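PDB 7LVO: phosphoribosyl-glycinamide (GAR) synthetase from Cryptococcus neoformans var. grubii serotype A, which catalyses, through this N-terminal half of a bifunctional purine-biosynthesis enzyme, the ATP-dependent joining of glycine to 5-phosphoribosylamine, giving glycinamide ribonucleotide. Local coordinates for residues A[372-377]-A[432-437]; A[46-51]-A[339-344]. One frame throughout, in Å; residues are numbered along the deposited sequence.

Interaction 1: A[372-377]-A[432-437]; sequences GYKQGY and CASAPT
Y377 and A435 form an antiparallel hydrogen-bonded pair in which each backbone serves as donor and acceptor. Y377 N reaches A435 O at 2.8 Å, almost straight at hydrogen (169°). The return bond, A435 N to Y377 O, is longer at 3.0 Å and more bent. Both carbonyl oxygens also receive a CA-H: S434 CA approaches Y377 O to 3.1 Å, and G376 CA lies 3.3 Å from A435 O. A second such contact runs from G376 CA to P436 O at 3.5 Å. G376, without a side chain, lets the two backbones pass this closely. Beyond the backbone pair, K374 adds one polar bond at an exposed margin. Its CG sits between the backbone N and the carbonyl carbon (chi1 58°), and a bend at chi3 carries the ammonium group across to S434, where NZ donates to OG over 3.1 Å. The Y377 ring swings alongside the end of the strand and turns its edge to P436 O, which lies near the ring plane, 3.7 Å from CD1. T437 OG1 is engaged elsewhere: it accepts from A440 N, capping helix 438-449. The contact joins the start of strand 377-384 to the end of strand 427-435, neighbours in a five-stranded antiparallel sheet that also includes strands 259-263 and 277-280; A433 continues the pairing with V379. Y377 and A435 point to the same sheet face, where helix 438-449 packs through L438 against the tyrosine and through A440 and A441 against the alanine.

Interaction 2: A[46-51]-A[339-344]; sequences GGREHA and PETQAL
The chi1 of T341 (-61°) sets OG1 beside its backbone N and CG2 anti to it, while a bend at chi2 folds the Q342 amide over the first turn of helix 47-56. R48 lays its aliphatic stem against the threonine: R48 CG is 3.7 Å from T341 OG1, and the two side chains cross obliquely. Next to them the Q342 stem covers the G47 peptide, with CG 3.6 Å from G47 O, and NE2 comes equally near G47 CA; the amide lies directly on G47, which has no side chain there. A51 CB closes the other end against Q342 CA, 3.9 Å away. The two short helical segments run nearly parallel, 22° apart with axes 8.4 Å from each other. They link the N domain, where helix 47-56 follows the first strand of a parallel sheet and has G46 as its N-cap, to helix 340-344 of the ATP-grasp part, downstream of the predicted magnesium ligands E331 and N333. No hydrogen bond spans the two segments; the polar groups are bonded mainly to the loop just before helix 340-344. D338 serves both sides, taking R48 N on OD2 and Q342 NE2 on OD1; T341 OG1 bonds to G337 O, and R48 NE to F336 O. R48 also forms a salt bridge with E49: NH1 is 2.8 Å from E49 OE2, which accepts with its syn lone pair and lies 20° out of the guanidinium plane, while E49 OE1 accepts from G46 N with its anti lone pair.

Interaction 2 is complete before interaction 1 begins along the chain, and their centres lie 15 Å apart. They meet directly where C432 SG packs 3.6 Å from Q342 CB, linking strand 427-435 to helix 340-344. The same helix rests on strand 377-384 through A343, which touches A378 and S380, so the sheet whose two adjacent strands are paired in interaction 1 also backs the helix used in interaction 2. Interaction 1 lies at the surface, whereas interaction 2 is buried near the middle of the chain. Interaction 2 joins the N domain to the ATP-grasp part, and the C432-Q342 touch carries that packing on to the sheet of interaction 1.

Interaction 1: A[372-377]-A[432-437]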
loop_
_atom_site.group_PDB
_atom_site.type_symbol
_atom_site.label_atom_id
_atom_site.label_comp_id
_atom_site.label_asym_id
_atom_site.label_seq_id
_atom_site.Cartn_x
_atom_site.Cartn_y
_atom_site.Cartn_z
ATOM N N GLY A 372 -3.273 19.395 -5.091
ATOM C CA GLY A 372 -3.194 19.265 -6.529
ATOM C C GLY A 372 -2.052 18.348 -6.932
ATOM O O GLY A 372 -1.234 17.934 -6.105
ATOM N N TYR A 373 -2.011 18.042 -8.228
ATOM C CA TYR A 373 -0.997 17.161 -8.794
ATOM C C TYR A 373 -0.374 17.814 -10.018
ATOM O O TYR A 373 -1.080 18.383 -10.858
ATOM C CB TYR A 373 -1.599 15.801 -9.166
ATOM C CG TYR A 373 -2.397 15.172 -8.046
ATOM C CD1 TYR A 373 -1.764 14.604 -6.946
ATOM C CD2 TYR A 373 -3.781 15.142 -8.089
ATOM C CE1 TYR A 373 -2.491 14.034 -5.921
ATOM C CE2 TYR A 373 -4.515 14.575 -7.070
ATOM C CZ TYR A 373 -3.867 14.026 -5.988
ATOM O OH TYR A 373 -4.602 13.455 -4.979
ATOM N N LYS A 374 0.950 17.726 -10.113
ATOM C CA LYS A 374 1.671 18.327 -11.224
ATOM C C LYS A 374 1.396 17.570 -12.521
ATOM O O LYS A 374 0.832 16.473 -12.533
ATOM C CB LYS A 374 3.170 18.350 -10.942
ATOM C CG LYS A 374 3.770 16.986 -10.669
ATOM C CD LYS A 374 5.235 17.083 -10.232
ATOM C CE LYS A 374 6.180 17.128 -11.430
ATOM N NZ LYS A 374 7.608 17.114 -11.006
ATOM N N GLN A 375 1.800 18.179 -13.631
ATOM C CA GLN A 375 1.660 17.546 -14.935
ATOM C C GLN A 375 2.828 16.595 -15.186
ATOM O O GLN A 375 3.914 16.736 -14.615
ATOM C CB GLN A 375 1.587 18.597 -16.037
ATOM C CG GLN A 375 0.481 19.625 -15.836
ATOM C CD GLN A 375 0.386 20.616 -16.980
ATOM O OE1 GLN A 375 0.506 20.246 -18.150
ATOM N NE2 GLN A 375 0.175 21.884 -16.648
ATOM N N GLY A 376 2.587 15.617 -16.046
ATOM C CA GLY A 376 3.574 14.609 -16.353
ATOM C C GLY A 376 3.298 13.284 -15.668
ATOM O O GLY A 376 2.193 12.998 -15.205
ATOM N N TYR A 377 4.346 12.468 -15.590
ATOM C CA TYR A 377 4.247 11.110 -15.081
ATOM C C TYR A 377 5.335 10.867 -14.048
ATOM O O TYR A 377 6.294 11.629 -13.941
ATOM C CB TYR A 377 4.369 10.076 -16.219
ATOM C CG TYR A 377 3.321 10.231 -17.301
ATOM C CD1 TYR A 377 3.451 11.198 -18.285
ATOM C CD2 TYR A 377 2.204 9.407 -17.333
ATOM C CE1 TYR A 377 2.492 11.341 -19.277
ATOM C CE2 TYR A 377 1.243 9.543 -18.310
ATOM C CZ TYR A 377 1.390 10.511 -19.280
ATOM O OH TYR A 377 0.434 10.652 -20.261
ATOM N N CYS A 432 13.298 6.382 -8.437
ATOM C CA CYS A 432 12.062 7.015 -8.877
ATOM C C CYS A 432 12.359 8.348 -9.542
ATOM O O CYS A 432 13.378 8.986 -9.268
ATOM C CB CYS A 432 11.116 7.224 -7.691
ATOM S SG CYS A 432 10.977 5.787 -6.587
ATOM N N ALA A 433 11.447 8.764 -10.421
ATOM C CA ALA A 433 11.606 10.016 -11.144
ATOM C C ALA A 433 10.269 10.431 -11.743
ATOM O O ALA A 433 9.386 9.601 -11.991
ATOM C CB ALA A 433 12.670 9.894 -12.243
ATOM N N SER A 434 10.133 11.735 -11.977
ATOM C CA SER A 434 8.996 12.298 -12.687
ATOM C C SER A 434 9.503 13.116 -13.868
ATOM O O SER A 434 10.651 13.569 -13.892
ATOM C CB SER A 434 8.134 13.174 -11.772
ATOM O OG SER A 434 8.851 14.311 -11.328
ATOM N N ALA A 435 8.639 13.299 -14.858
ATOM C CA ALA A 435 9.008 14.009 -16.076
ATOM C C ALA A 435 7.740 14.293 -16.872
ATOM O O ALA A 435 6.697 13.680 -16.616
ATOM C CB ALA A 435 10.003 13.194 -16.921
ATOM N N PRO A 436 7.809 15.207 -17.841
ATOM C CA PRO A 436 6.594 15.546 -18.604
ATOM C C PRO A 436 6.025 14.379 -19.388
ATOM O O PRO A 436 4.809 14.323 -19.600
ATOM C CB PRO A 436 7.066 16.672 -19.542
ATOM C CG PRO A 436 8.319 17.215 -18.910
ATOM C CD PRO A 436 8.965 16.038 -18.223
ATOM N N THR A 437 6.866 13.450 -19.837
ATOM C CA THR A 437 6.424 12.287 -20.590
ATOM C C THR A 437 6.774 11.017 -19.825
ATOM O O THR A 437 7.726 10.987 -19.039
ATOM C CB THR A 437 7.066 12.233 -21.985
ATOM O OG1 THR A 437 8.490 12.134 -21.854
ATOM C CG2 THR A 437 6.710 13.479 -22.783
#

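Interaction 2: A[46-51]-A[339-344]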
loop_
_atom_site.group_PDB
_atom_site.type_symbol
_atom_site.label_atom_id
_atom_site.label_comp_id
_atom_site.label_asym_id
_atom_site.label_seq_id
_atom_site.Cartn_x
_atom_site.Cartn_y
_atom_site.Cartn_z
ATOM N N GLY A 46 9.617 0.643 5.226
ATOM C CA GLY A 46 9.663 0.432 3.800
ATOM C C GLY A 46 9.851 1.724 3.027
ATOM O O GLY A 46 9.981 2.803 3.587
ATOM N N GLY A 47 9.857 1.583 1.698
ATOM C CA GLY A 47 10.042 2.737 0.842
ATOM C C GLY A 47 8.879 3.698 0.893
ATOM O O GLY A 47 9.049 4.889 0.615
ATOM N N ARG A 48 7.688 3.194 1.219
ATOM C CA ARG A 48 6.548 4.068 1.465
ATOM C C ARG A 48 6.847 5.042 2.595
ATOM O O ARG A 48 6.493 6.223 2.513
ATOM C CB ARG A 48 5.317 3.232 1.786
ATOM C CG ARG A 48 4.079 4.050 2.146
ATOM C CD ARG A 48 3.329 3.428 3.321
ATOM N NE ARG A 48 2.858 2.078 3.048
ATOM C CZ ARG A 48 3.413 0.969 3.519
ATOM N NH1 ARG A 48 4.470 1.005 4.309
ATOM N NH2 ARG A 48 2.888 -0.208 3.191
ATOM N N GLU A 49 7.502 4.567 3.660
ATOM C CA GLU A 49 7.830 5.449 4.778
ATOM C C GLU A 49 8.836 6.512 4.356
ATOM O O GLU A 49 8.651 7.702 4.633
ATOM C CB GLU A 49 8.365 4.633 5.948
ATOM C CG GLU A 49 7.286 3.957 6.779
ATOM C CD GLU A 49 6.493 2.943 5.996
ATOM O OE1 GLU A 49 7.098 2.045 5.371
ATOM O OE2 GLU A 49 5.261 3.039 5.986
ATOM N N HIS A 50 9.914 6.102 3.674
ATOM C CA HIS A 50 10.895 7.081 3.230
ATOM C C HIS A 50 10.260 8.106 2.299
ATOM O O HIS A 50 10.496 9.311 2.438
ATOM C CB HIS A 50 12.064 6.374 2.545
ATOM C CG HIS A 50 13.237 7.263 2.280
ATOM N ND1 HIS A 50 14.356 6.837 1.597
ATOM C CD2 HIS A 50 13.466 8.556 2.604
ATOM C CE1 HIS A 50 15.223 7.830 1.511
ATOM N NE2 HIS A 50 14.707 8.885 2.116
ATOM N N ALA A 51 9.445 7.647 1.351
ATOM C CA ALA A 51 8.784 8.573 0.437
ATOM C C ALA A 51 7.840 9.513 1.188
ATOM O O ALA A 51 7.757 10.707 0.872
ATOM C CB ALA A 51 8.030 7.790 -0.636
ATOM N N PRO A 339 5.151 -0.245 -4.255
ATOM C CA PRO A 339 5.833 1.043 -4.423
ATOM C C PRO A 339 5.021 2.146 -5.104
ATOM O O PRO A 339 5.618 3.057 -5.665
ATOM C CB PRO A 339 7.033 0.664 -5.301
ATOM C CG PRO A 339 6.445 -0.390 -6.218
ATOM C CD PRO A 339 5.418 -1.152 -5.389
ATOM N N GLU A 340 3.691 2.082 -5.033
ATOM C CA GLU A 340 2.880 3.128 -5.657
ATOM C C GLU A 340 3.154 4.487 -5.022
ATOM O O GLU A 340 3.155 5.516 -5.707
ATOM C CB GLU A 340 1.390 2.786 -5.543
ATOM C CG GLU A 340 0.917 1.675 -6.451
ATOM C CD GLU A 340 0.917 0.325 -5.777
ATOM O OE1 GLU A 340 1.494 0.211 -4.675
ATOM O OE2 GLU A 340 0.341 -0.618 -6.345
ATOM N N THR A 341 3.377 4.512 -3.706
ATOM C CA THR A 341 3.587 5.780 -3.014
ATOM C C THR A 341 4.856 6.466 -3.488
ATOM O O THR A 341 4.872 7.690 -3.687
ATOM C CB THR A 341 3.637 5.549 -1.505
ATOM O OG1 THR A 341 2.392 4.999 -1.065
ATOM C CG2 THR A 341 3.906 6.850 -0.757
ATOM N N GLN A 342 5.934 5.697 -3.683
ATOM C CA GLN A 342 7.198 6.304 -4.098
ATOM C C GLN A 342 7.052 7.086 -5.395
ATOM O O GLN A 342 7.722 8.109 -5.586
ATOM C CB GLN A 342 8.273 5.231 -4.261
ATOM C CG GLN A 342 8.693 4.558 -2.948
ATOM C CD GLN A 342 7.869 3.324 -2.619
ATOM O OE1 GLN A 342 6.637 3.377 -2.536
ATOM N NE2 GLN A 342 8.551 2.199 -2.432
ATOM N N ALA A 343 6.184 6.631 -6.297
ATOM C CA ALA A 343 5.970 7.366 -7.540
ATOM C C ALA A 343 4.967 8.500 -7.362
ATOM O O ALA A 343 5.184 9.599 -7.876
ATOM C CB ALA A 343 5.500 6.413 -8.639
ATOM N N LEU A 344 3.883 8.253 -6.618
ATOM C CA LEU A 344 2.824 9.253 -6.489
ATOM C C LEU A 344 3.297 10.474 -5.708
ATOM O O LEU A 344 2.884 11.604 -6.004
ATOM C CB LEU A 344 1.605 8.639 -5.822
ATOM C CG LEU A 344 0.795 7.647 -6.656
ATOM C CD1 LEU A 344 -0.219 6.889 -5.799
ATOM C CD2 LEU A 344 0.099 8.355 -7.800
#